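Local coordinates for protein (R)-specific enoyl-CoA hydratase (Pseudomonas aeruginosa, PDB 5CPG) that probably catalyses the (R)-specific hydration of trans-2-enoyl-CoA to (3R)-hydroxyacyl-CoA, as a hotdog-fold hydratase of the MaoC family, at residues S68-T73 against L99-E104. Residues are numbered along the deposited sequence; the frame is centred on the assembly and turned at random.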
loop_
_atom_site.group_PDB
_atom_site.type_symbol
_atom_site.label_atom_id
_atom_site.label_comp_id
_atom_site.label_asym_id
_atom_site.label_seq_id
_atom_site.Cartn_x
_atom_site.Cartn_y
_atom_site.Cartn_z
ATOM N N SER A 68 1.712 -0.180 -7.197
ATOM C CA SER A 68 2.466 -1.446 -7.213
ATOM C C SER A 68 1.883 -2.390 -8.234
ATOM O O SER A 68 2.630 -3.132 -8.884
ATOM C CB SER A 68 2.486 -2.107 -5.829
ATOM O OG SER A 68 1.204 -2.560 -5.455
ATOM N N ALA A 69 0.560 -2.376 -8.396
ATOM C CA ALA A 69 -0.071 -3.284 -9.379
ATOM C C ALA A 69 0.250 -2.810 -10.817
ATOM O O ALA A 69 0.428 -3.642 -11.722
ATOM C CB ALA A 69 -1.585 -3.371 -9.144
ATOM N N ALA A 70 0.323 -1.492 -11.026
ATOM C CA ALA A 70 0.678 -0.970 -12.357
ATOM C C ALA A 70 2.055 -1.451 -12.737
ATOM O O ALA A 70 2.302 -1.862 -13.855
ATOM C CB ALA A 70 0.641 0.548 -12.377
ATOM N N ILE A 71 2.974 -1.395 -11.790
ATOM C CA ILE A 71 4.354 -1.772 -12.092
ATOM C C ILE A 71 4.415 -3.279 -12.356
ATOM O O ILE A 71 5.000 -3.769 -13.331
ATOM C CB ILE A 71 5.274 -1.385 -10.934
ATOM C CG1 ILE A 71 5.351 0.156 -10.794
ATOM C CG2 ILE A 71 6.646 -2.077 -11.059
ATOM C CD1 ILE A 71 6.215 0.580 -9.604
ATOM N N ALA A 72 3.739 -4.033 -11.490
ATOM C CA ALA A 72 3.766 -5.478 -11.585
ATOM C C ALA A 72 3.016 -6.076 -12.740
ATOM O O ALA A 72 3.355 -7.194 -13.144
ATOM C CB ALA A 72 3.222 -6.087 -10.281
ATOM N N THR A 73 1.993 -5.382 -13.243
ATOM C CA THR A 73 1.173 -5.978 -14.314
ATOM C C THR A 73 1.253 -5.254 -15.646
ATOM O O THR A 73 0.813 -5.836 -16.666
ATOM C CB THR A 73 -0.336 -6.101 -13.922
ATOM O OG1 THR A 73 -0.956 -4.820 -13.778
ATOM C CG2 THR A 73 -0.482 -6.870 -12.587
ATOM N N LEU A 99 -9.124 7.144 -10.432
ATOM C CA LEU A 99 -7.698 7.463 -10.416
ATOM C C LEU A 99 -7.008 6.896 -11.635
ATOM O O LEU A 99 -7.336 5.829 -12.126
ATOM C CB LEU A 99 -7.030 6.912 -9.145
ATOM C CG LEU A 99 -7.616 7.416 -7.853
ATOM C CD1 LEU A 99 -6.817 6.812 -6.683
ATOM C CD2 LEU A 99 -7.584 8.934 -7.803
ATOM N N LYS A 100 -5.995 7.622 -12.096
ATOM C CA LYS A 100 -5.126 7.145 -13.148
ATOM C C LYS A 100 -3.687 7.150 -12.653
ATOM O O LYS A 100 -3.187 8.213 -12.248
ATOM C CB LYS A 100 -5.260 8.035 -14.395
ATOM C CG LYS A 100 -4.262 7.703 -15.485
ATOM C CD LYS A 100 -4.390 8.690 -16.630
ATOM C CE LYS A 100 -4.354 10.139 -16.087
ATOM N NZ LYS A 100 -4.476 11.212 -17.142
ATOM N N VAL A 101 -3.080 5.976 -12.606
ATOM C CA VAL A 101 -1.661 5.851 -12.320
ATOM C C VAL A 101 -0.896 6.065 -13.612
ATOM O O VAL A 101 -1.216 5.450 -14.647
ATOM C CB VAL A 101 -1.291 4.471 -11.744
ATOM C CG1 VAL A 101 0.213 4.338 -11.653
ATOM C CG2 VAL A 101 -1.966 4.276 -10.376
ATOM N N GLU A 102 0.061 6.973 -13.562
ATOM C CA GLU A 102 0.966 7.173 -14.691
ATOM C C GLU A 102 2.371 6.739 -14.293
ATOM O O GLU A 102 2.900 7.241 -13.312
ATOM C CB GLU A 102 0.980 8.632 -15.135
ATOM C CG GLU A 102 1.891 8.779 -16.372
ATOM C CD GLU A 102 2.235 10.212 -16.761
ATOM O OE1 GLU A 102 2.672 11.015 -15.905
ATOM O OE2 GLU A 102 2.078 10.524 -17.958
ATOM N N LEU A 103 2.937 5.819 -15.044
ATOM C CA LEU A 103 4.311 5.368 -14.795
ATOM C C LEU A 103 5.186 5.990 -15.849
ATOM O O LEU A 103 4.783 6.088 -17.002
ATOM C CB LEU A 103 4.433 3.847 -14.872
ATOM C CG LEU A 103 3.551 3.044 -13.917
ATOM C CD1 LEU A 103 3.825 1.563 -14.132
ATOM C CD2 LEU A 103 3.845 3.488 -12.475
ATOM N N GLU A 104 6.416 6.331 -15.491
ATOM C CA GLU A 104 7.352 6.773 -16.526
ATOM C C GLU A 104 8.763 6.284 -16.209
ATOM O O GLU A 104 9.216 6.474 -15.091
ATOM C CB GLU A 104 7.375 8.295 -16.618
ATOM C CG GLU A 104 8.276 8.781 -17.780
ATOM C CD GLU A 104 8.405 10.309 -17.822
ATOM O OE1 GLU A 104 7.567 11.009 -17.207
ATOM O OE2 GLU A 104 9.364 10.808 -18.467
#
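In the hotdog fold a long helix lies against the concave face of a curved antiparallel sheet, and here Ala-70 and Ile-71 of helix 62-73 meet Val-101 and Leu-103 of strand 98-109. The segment axes come within 9.1 Å at an angle of 52°. Ala-70 points its methyl at the strand, where CB lies 3.9 Å from Val-101 CG1. The same Ala-70 CB is 3.8 Å from Leu-103 CD1. With chi1 at 172°, Val-101 turns CG1, not CG2, to the Ala-70 methyl. On the strand, Leu-103 has the larger contact with the helix. Its CD1 also rests 3.8 Å from Ala-70 O, against the helix backbone. The Ile-71 and Leu-103 side chains cross at about a right angle, and Ile-71 CG1 sits 3.9 Å from Leu-103 CD1. Around them, Leu-66 and Val-120 also pack on Val-101, and Met-116 and Thr-118 on Leu-103. On the other side of the strand Glu-102 turns away from the helix and forms a salt bridge with Arg-119. All four touching residues are buried, and side chain meets side chain only through carbon atoms, so helix and strand are joined here by hydrophobic packing.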